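Local coordinates for lipoprotein (Streptococcus pneumoniae, PDB 3CX3) that binds zinc as a surface lipoprotein homologous with the solute-binding components of ABC transporters, and probably hands the metal to an uptake system, at residues V63-T68 against E89-M94; I13-Y18 against V34-S39. All blocks are in the same frame, centred on the assembly; numbering follows the deposited sequence.

Overall arrangement
Both contacts belong to one parallel four-stranded sheet, ordered 33-36, 12-15, 61-64, 86-89, so contact 2 joins one edge strand to its inner neighbour and contact 1 does the same at the other edge. Their centres lie about 15 Å apart, and the two inner strands join them: V63 N is 2.8 Å from V14 O, and V63 O is 3.1 Å from S16 N, both probable hydrogen bonds. Zinc, held by H44, H120, H184 and E259, lies beyond the C-terminal ends of these strands. The side chain of F17 in contact 2 comes within about 7 Å of the metal and that of H65 in contact 1 within about 9 Å; neither is a ligand.

Contact 1 (V63-T68 against E89-M94); sequences VYHSHT and EASEGM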
ATOM      1  N   VAL A  63       4.892  10.475  -9.491  1.00 34.71           N
ATOM      2  CA  VAL A  63       4.847  10.174  -8.063  1.00 33.56           C
ATOM      3  C   VAL A  63       4.876   8.682  -7.795  1.00 32.28           C
ATOM      4  O   VAL A  63       3.980   7.954  -8.250  1.00 32.43           O
ATOM      5  CB  VAL A  63       3.588  10.784  -7.385  1.00 33.93           C
ATOM      6  CG1 VAL A  63       3.558  10.458  -5.919  1.00 33.63           C
ATOM      7  CG2 VAL A  63       3.556  12.284  -7.568  1.00 33.46           C
ATOM      8  N   TYR A  64       5.909   8.235  -7.071  1.00 29.75           N
ATOM      9  CA  TYR A  64       5.970   6.855  -6.612  1.00 28.38           C
ATOM     10  C   TYR A  64       6.000   6.770  -5.080  1.00 27.52           C
ATOM     11  O   TYR A  64       6.013   7.805  -4.401  1.00 27.46           O
ATOM     12  CB  TYR A  64       7.104   6.054  -7.320  1.00 28.55           C
ATOM     13  CG  TYR A  64       8.490   6.422  -6.893  1.00 28.56           C
ATOM     14  CD1 TYR A  64       9.102   7.572  -7.358  1.00 29.02           C
ATOM     15  CD2 TYR A  64       9.191   5.619  -6.000  1.00 31.62           C
ATOM     16  CE1 TYR A  64      10.381   7.906  -6.945  1.00 30.27           C
ATOM     17  CE2 TYR A  64      10.467   5.949  -5.582  1.00 30.76           C
ATOM     18  CZ  TYR A  64      11.050   7.100  -6.057  1.00 29.91           C
ATOM     19  OH  TYR A  64      12.326   7.429  -5.643  1.00 34.04           O
ATOM     20  N   HIS A  65       5.961   5.552  -4.532  1.00 26.70           N
ATOM     21  CA  HIS A  65       5.921   5.353  -3.075  1.00 25.90           C
ATOM     22  C   HIS A  65       7.298   5.531  -2.455  1.00 26.63           C
ATOM     23  O   HIS A  65       7.474   6.422  -1.626  1.00 24.82           O
ATOM     24  CB  HIS A  65       5.296   3.994  -2.720  1.00 25.66           C
ATOM     25  CG  HIS A  65       5.366   3.618  -1.264  1.00 25.38           C
ATOM     26  ND1 HIS A  65       4.674   4.290  -0.275  1.00 28.00           N
ATOM     27  CD2 HIS A  65       5.996   2.590  -0.640  1.00 23.87           C
ATOM     28  CE1 HIS A  65       4.915   3.724   0.901  1.00 26.71           C
ATOM     29  NE2 HIS A  65       5.697   2.677   0.703  1.00 26.09           N
ATOM     30  N   SER A  66       8.268   4.708  -2.875  1.00 28.70           N
ATOM     31  CA  SER A  66       9.537   4.558  -2.141  1.00 31.02           C
ATOM     32  C   SER A  66      10.629   3.881  -2.941  1.00 33.63           C
ATOM     33  O   SER A  66      10.356   3.018  -3.768  1.00 35.03           O
ATOM     34  CB  SER A  66       9.296   3.726  -0.882  1.00 30.46           C
ATOM     35  OG  SER A  66      10.500   3.402  -0.232  1.00 31.71           O
ATOM     36  N   HIS A  67      11.883   4.226  -2.657  1.00 36.51           N
ATOM     37  CA  HIS A  67      13.006   3.651  -3.380  1.00 38.95           C
ATOM     38  C   HIS A  67      13.117   2.151  -3.106  1.00 39.33           C
ATOM     39  O   HIS A  67      13.620   1.405  -3.939  1.00 40.14           O
ATOM     40  CB  HIS A  67      14.320   4.395  -3.057  1.00 39.85           C
ATOM     41  CG  HIS A  67      14.666   4.429  -1.597  1.00 43.45           C
ATOM     42  ND1 HIS A  67      14.316   5.476  -0.772  1.00 45.79           N
ATOM     43  CD2 HIS A  67      15.349   3.550  -0.820  1.00 45.42           C
ATOM     44  CE1 HIS A  67      14.744   5.231   0.456  1.00 45.87           C
ATOM     45  NE2 HIS A  67      15.371   4.068   0.455  1.00 46.19           N
ATOM     46  N   THR A  68      12.628   1.734  -1.936  1.00 39.19           N
ATOM     47  CA  THR A  68      12.563   0.338  -1.498  1.00 38.36           C
ATOM     48  C   THR A  68      11.421  -0.517  -2.125  1.00 38.33           C
ATOM     49  O   THR A  68      11.299  -1.730  -1.817  1.00 38.29           O
ATOM     50  CB  THR A  68      12.403   0.286   0.031  1.00 38.50           C
ATOM     51  OG1 THR A  68      11.094   0.731   0.391  1.00 39.01           O
ATOM     52  CG2 THR A  68      13.393   1.185   0.691  1.00 38.03           C
ATOM     53  N   GLU A  89       9.212  11.066  -4.462  1.00 40.72           N
ATOM     54  CA  GLU A  89       9.146   9.868  -3.597  1.00 38.63           C
ATOM     55  C   GLU A  89       8.280  10.255  -2.407  1.00 37.80           C
ATOM     56  O   GLU A  89       8.692  11.065  -1.579  1.00 38.16           O
ATOM     57  CB  GLU A  89      10.542   9.391  -3.175  1.00 37.54           C
ATOM     58  CG  GLU A  89      10.583   7.972  -2.567  1.00 37.73           C
ATOM     59  CD  GLU A  89      11.842   7.660  -1.699  1.00 38.14           C
ATOM     60  OE1 GLU A  89      12.324   6.519  -1.693  1.00 38.19           O
ATOM     61  OE2 GLU A  89      12.371   8.538  -1.009  1.00 38.24           O
ATOM     62  N   ALA A  90       7.082   9.677  -2.338  1.00 36.87           N
ATOM     63  CA  ALA A  90       6.029  10.139  -1.443  1.00 36.19           C
ATOM     64  C   ALA A  90       6.264   9.757  -0.007  1.00 37.10           C
ATOM     65  O   ALA A  90       5.705  10.377   0.897  1.00 37.22           O
ATOM     66  CB  ALA A  90       4.663   9.656  -1.920  1.00 35.59           C
ATOM     67  N   SER A  91       7.102   8.743   0.218  1.00 38.12           N
ATOM     68  CA  SER A  91       7.441   8.330   1.569  1.00 38.92           C
ATOM     69  C   SER A  91       8.800   8.839   1.983  1.00 39.89           C
ATOM     70  O   SER A  91       9.360   8.371   2.975  1.00 39.74           O
ATOM     71  CB  SER A  91       7.414   6.804   1.701  1.00 39.20           C
ATOM     72  OG  SER A  91       8.426   6.190   0.908  1.00 39.55           O
ATOM     73  N   GLU A  92       9.345   9.784   1.226  1.00 41.14           N
ATOM     74  CA  GLU A  92      10.717  10.202   1.458  1.00 42.18           C
ATOM     75  C   GLU A  92      10.876  10.794   2.851  1.00 43.42           C
ATOM     76  O   GLU A  92      10.111  11.659   3.266  1.00 43.27           O
ATOM     77  CB  GLU A  92      11.145  11.189   0.401  1.00 42.30           C
ATOM     78  CG  GLU A  92      12.643  11.417   0.340  1.00 42.31           C
ATOM     79  CD  GLU A  92      12.962  12.670  -0.431  1.00 41.92           C
ATOM     80  OE1 GLU A  92      14.101  12.798  -0.925  1.00 41.71           O
ATOM     81  OE2 GLU A  92      12.056  13.522  -0.547  1.00 40.27           O
ATOM     82  N   GLY A  93      11.872  10.294   3.579  1.00 44.73           N
ATOM     83  CA  GLY A  93      12.072  10.658   4.973  1.00 45.57           C
ATOM     84  C   GLY A  93      11.425   9.686   5.943  1.00 45.91           C
ATOM     85  O   GLY A  93      11.958   9.464   7.030  1.00 46.27           O
HETATM   86  N   MSE A  94      10.276   9.120   5.571  1.00 45.80           N
HETATM   87  CA  MSE A  94       9.554   8.164   6.447  1.00 46.11           C
HETATM   88  C   MSE A  94      10.377   6.947   6.797  1.00 45.83           C
HETATM   89  O   MSE A  94      10.901   6.271   5.923  1.00 45.89           O
HETATM   90  CB  MSE A  94       8.259   7.691   5.806  1.00 46.23           C
HETATM   91  CG  MSE A  94       7.199   8.760   5.717  1.00 47.34           C
HETATM   92 SE   MSE A  94       5.621   7.952   4.989  1.00 52.34          SE
HETATM   93  CE  MSE A  94       5.323   6.509   6.254  1.00 47.15           C
TER
HETATM   94  O   HOH W   1      10.951   5.454   1.651  1.00 40.16           O
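The side chain of E89 runs past the ring of Y64 and ends against H67. E89 CA sits over one face of the Y64 ring, 4.3 Å from the centroid, a CH-pi contact, while E89 CG lies 3.6 Å from Y64 OH. With CG anti to the backbone N (chi1 -166°) and the chain extended beyond it, the carboxylate is carried to the loop that follows strand 61-64. There E89 OE1 accepts from H67 N at 2.5 Å through its anti lone pair and from H67 ND1 at 2.4 Å; both lengths are short, the second very short, and neither exact value is reliable. The imidazole and carboxylate planes are 38° apart.

Y64 and E89 form the parallel bridge where their strands end, and 89-92 then turns away in a type I beta turn. A90 N donates to Y64 O, and H65 O takes two bonds from S91: S91 N at 3.0 Å lies nearly along the C=O direction, whereas S91 OG at 2.7 Å comes in 41° above the carbonyl plane. S91 OG lies above the centre of the H65 ring, whose nitrogens bond P119 and E131. A water bridges S91 OG and S66 OG.

Two donors on one carboxylate oxygen and two on one carbonyl thus fasten the loops leaving neighbouring strands, and the carboxylate could favour a proton on H67 ND1.

Contact 2 (I13-Y18 against V34-S39); sequences IVTSFY and VRMIQS
V14 and I37 meet on one face of the sheet, their side chains crossing at about a right angle, with V14 CG1 3.3 Å from I37 CG1. F62 of strand 61-64 packs on both. On the other face, which carries I13, T15, V34 and M36, helix 18-28 packs on T15, V34 and M36. Here I13 CB faces V34 CG2 at 4.1 Å, and T15 CG2 rests on M36 CG at 3.7 Å, those two side chains crossing at a slant. The selenomethionine M36 sends CG anti to its own N (chi1 -172°), directing its chain along the sheet toward the strand's C-terminal end; its methyl CE reaches F17 CA at 3.8 Å, F17 being the N-cap residue of helix 18-28.

Between the two layers run the backbone bonds of a parallel pair. R35 N donates to I13 O at 2.8 Å, with an N-H...O angle of 162°, and I37 N donates to T15 O at 2.7 Å. Between these rungs V14 CA approaches R35 O as a CA-H...O contact. The short strand axes are 4.6 Å apart and inclined at 30°, consistent with the left-handed crossing of twisted neighbours. At the outer edge the aliphatic part of R35 passes I13 O, and its guanidinium goes on to a salt bridge with D33.

The pair closes the beta-alpha-beta unit formed by strand 12-15, helix 18-28 and strand 33-36. Its chemistry is layered: carbon packing on both faces, backbone bonds between, and the charged end of R35 at the exposed edge, while T15 OG1 is buried without any polar partner in the model.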
ATOM      1  N   ILE A  13      -0.149  14.223 -14.291  1.00 48.23           N
ATOM      2  CA  ILE A  13       0.519  13.523 -13.183  1.00 44.97           C
ATOM      3  C   ILE A  13       0.422  12.003 -13.341  1.00 43.27           C
ATOM      4  O   ILE A  13      -0.665  11.438 -13.399  1.00 42.17           O
ATOM      5  CB  ILE A  13      -0.024  13.980 -11.781  1.00 44.52           C
ATOM      6  CG1 ILE A  13       0.491  15.377 -11.421  1.00 43.43           C
ATOM      7  CG2 ILE A  13       0.339  13.001 -10.704  1.00 43.54           C
ATOM      8  CD1 ILE A  13      -0.251  16.027 -10.260  1.00 40.91           C
ATOM      9  N   VAL A  14       1.585  11.361 -13.431  1.00 41.71           N
ATOM     10  CA  VAL A  14       1.659   9.916 -13.480  1.00 39.77           C
ATOM     11  C   VAL A  14       2.056   9.377 -12.103  1.00 39.28           C
ATOM     12  O   VAL A  14       2.749  10.026 -11.304  1.00 39.37           O
ATOM     13  CB  VAL A  14       2.546   9.404 -14.647  1.00 39.64           C
ATOM     14  CG1 VAL A  14       2.643   7.885 -14.643  1.00 39.32           C
ATOM     15  CG2 VAL A  14       1.962   9.844 -15.979  1.00 39.55           C
ATOM     16  N   THR A  15       1.604   8.163 -11.851  1.00 38.51           N
ATOM     17  CA  THR A  15       1.486   7.625 -10.519  1.00 37.36           C
ATOM     18  C   THR A  15       1.774   6.141 -10.585  1.00 36.50           C
ATOM     19  O   THR A  15       1.395   5.490 -11.553  1.00 36.66           O
ATOM     20  CB  THR A  15       0.091   7.963 -10.042  1.00 37.32           C
ATOM     21  OG1 THR A  15       0.177   9.095  -9.152  1.00 37.47           O
ATOM     22  CG2 THR A  15      -0.591   6.794  -9.419  1.00 35.91           C
ATOM     23  N   SER A  16       2.474   5.606  -9.591  1.00 35.99           N
ATOM     24  CA  SER A  16       3.003   4.247  -9.731  1.00 35.65           C
ATOM     25  C   SER A  16       1.918   3.201  -9.613  1.00 35.92           C
ATOM     26  O   SER A  16       1.642   2.477 -10.588  1.00 36.70           O
ATOM     27  CB  SER A  16       4.193   3.964  -8.816  1.00 34.84           C
ATOM     28  OG  SER A  16       3.911   4.240  -7.467  1.00 34.93           O
ATOM     29  N   PHE A  17       1.282   3.155  -8.441  1.00 35.64           N
ATOM     30  CA  PHE A  17       0.221   2.193  -8.159  1.00 35.10           C
ATOM     31  C   PHE A  17      -0.838   2.823  -7.240  1.00 36.12           C
ATOM     32  O   PHE A  17      -0.751   4.021  -6.976  1.00 36.54           O
ATOM     33  CB  PHE A  17       0.804   0.846  -7.687  1.00 33.98           C
ATOM     34  CG  PHE A  17       1.161   0.784  -6.228  1.00 30.45           C
ATOM     35  CD1 PHE A  17       2.117   1.655  -5.670  1.00 29.37           C
ATOM     36  CD2 PHE A  17       0.593  -0.192  -5.423  1.00 25.63           C
ATOM     37  CE1 PHE A  17       2.464   1.579  -4.306  1.00 25.31           C
ATOM     38  CE2 PHE A  17       0.916  -0.276  -4.080  1.00 27.43           C
ATOM     39  CZ  PHE A  17       1.880   0.618  -3.514  1.00 24.77           C
ATOM     40  N   TYR A  18      -1.830   2.048  -6.792  1.00 37.29           N
ATOM     41  CA  TYR A  18      -3.068   2.605  -6.231  1.00 38.86           C
ATOM     42  C   TYR A  18      -2.985   3.524  -4.997  1.00 39.79           C
ATOM     43  O   TYR A  18      -3.588   4.599  -5.008  1.00 40.72           O
ATOM     44  CB  TYR A  18      -4.138   1.540  -5.991  1.00 38.82           C
ATOM     45  CG  TYR A  18      -5.281   2.094  -5.176  1.00 40.13           C
ATOM     46  CD1 TYR A  18      -6.241   2.909  -5.775  1.00 42.79           C
ATOM     47  CD2 TYR A  18      -5.395   1.833  -3.802  1.00 40.11           C
ATOM     48  CE1 TYR A  18      -7.314   3.433  -5.035  1.00 43.40           C
ATOM     49  CE2 TYR A  18      -6.457   2.364  -3.045  1.00 41.25           C
ATOM     50  CZ  TYR A  18      -7.410   3.165  -3.680  1.00 43.11           C
ATOM     51  OH  TYR A  18      -8.465   3.710  -3.001  1.00 44.84           O
ATOM     52  N   VAL A  34      -4.526  13.521 -13.029  1.00 60.86           N
ATOM     53  CA  VAL A  34      -3.879  12.429 -12.306  1.00 60.39           C
ATOM     54  C   VAL A  34      -4.269  11.099 -12.916  1.00 60.54           C
ATOM     55  O   VAL A  34      -5.420  10.682 -12.836  1.00 60.28           O
ATOM     56  CB  VAL A  34      -4.208  12.431 -10.788  1.00 60.08           C
ATOM     57  CG1 VAL A  34      -3.492  11.287 -10.089  1.00 59.41           C
ATOM     58  CG2 VAL A  34      -3.823  13.753 -10.144  1.00 59.62           C
ATOM     59  N   ARG A  35      -3.284  10.459 -13.535  1.00 61.20           N
ATOM     60  CA  ARG A  35      -3.418   9.110 -14.073  1.00 62.22           C
ATOM     61  C   ARG A  35      -2.369   8.153 -13.486  1.00 62.41           C
ATOM     62  O   ARG A  35      -1.357   8.582 -12.924  1.00 62.04           O
ATOM     63  CB  ARG A  35      -3.373   9.123 -15.606  1.00 62.39           C
ATOM     64  CG  ARG A  35      -2.715  10.354 -16.202  1.00 64.43           C
ATOM     65  CD  ARG A  35      -2.399  10.143 -17.661  1.00 68.44           C
ATOM     66  NE  ARG A  35      -3.548  10.435 -18.510  1.00 71.66           N
ATOM     67  CZ  ARG A  35      -3.590  11.440 -19.380  1.00 73.45           C
ATOM     68  NH1 ARG A  35      -2.536  12.238 -19.517  1.00 73.62           N
ATOM     69  NH2 ARG A  35      -4.679  11.642 -20.117  1.00 74.26           N
HETATM   70  N   MSE A  36      -2.630   6.854 -13.621  1.00 62.97           N
HETATM   71  CA  MSE A  36      -1.842   5.824 -12.951  1.00 63.82           C
HETATM   72  C   MSE A  36      -1.092   4.983 -13.992  1.00 63.65           C
HETATM   73  O   MSE A  36      -1.649   4.732 -15.053  1.00 63.24           O
HETATM   74  CB  MSE A  36      -2.797   4.961 -12.134  1.00 64.16           C
HETATM   75  CG  MSE A  36      -2.137   3.954 -11.225  1.00 67.44           C
HETATM   76 SE   MSE A  36      -3.490   2.796 -10.455  1.00 74.12          SE
HETATM   77  CE  MSE A  36      -2.496   1.117 -10.558  1.00 74.26           C
ATOM     78  N   ILE A  37       0.150   4.556 -13.704  1.00 63.73           N
ATOM     79  CA  ILE A  37       0.982   3.823 -14.692  1.00 63.96           C
ATOM     80  C   ILE A  37       0.254   2.605 -15.255  1.00 65.55           C
ATOM     81  O   ILE A  37       0.619   2.087 -16.328  1.00 65.60           O
ATOM     82  CB  ILE A  37       2.409   3.446 -14.183  1.00 63.41           C
ATOM     83  CG1 ILE A  37       3.350   4.631 -14.311  1.00 62.56           C
ATOM     84  CG2 ILE A  37       3.022   2.346 -15.010  1.00 62.24           C
ATOM     85  CD1 ILE A  37       4.748   4.367 -13.778  1.00 61.89           C
ATOM     86  N   GLN A  38      -0.773   2.160 -14.527  1.00 67.11           N
ATOM     87  CA  GLN A  38      -1.837   1.320 -15.088  1.00 68.99           C
ATOM     88  C   GLN A  38      -1.427   0.568 -16.362  1.00 70.07           C
ATOM     89  O   GLN A  38      -2.109   0.622 -17.399  1.00 70.33           O
ATOM     90  CB  GLN A  38      -3.128   2.145 -15.328  1.00 69.06           C
ATOM     91  CG  GLN A  38      -2.973   3.375 -16.261  1.00 69.43           C
ATOM     92  CD  GLN A  38      -4.289   4.076 -16.592  1.00 69.43           C
ATOM     93  OE1 GLN A  38      -4.722   4.990 -15.876  1.00 69.10           O
ATOM     94  NE2 GLN A  38      -4.925   3.654 -17.687  1.00 68.13           N
ATOM     95  N   SER A  39      -0.287  -0.108 -16.286  1.00 71.17           N
ATOM     96  CA  SER A  39       0.039  -1.125 -17.272  1.00 71.71           C
ATOM     97  C   SER A  39      -0.644  -2.388 -16.727  1.00 71.60           C
ATOM     98  O   SER A  39      -1.257  -3.154 -17.490  1.00 71.85           O
ATOM     99  CB  SER A  39       1.563  -1.290 -17.413  1.00 72.00           C
ATOM    100  OG  SER A  39       1.928  -1.932 -18.627  1.00 71.74           O
TER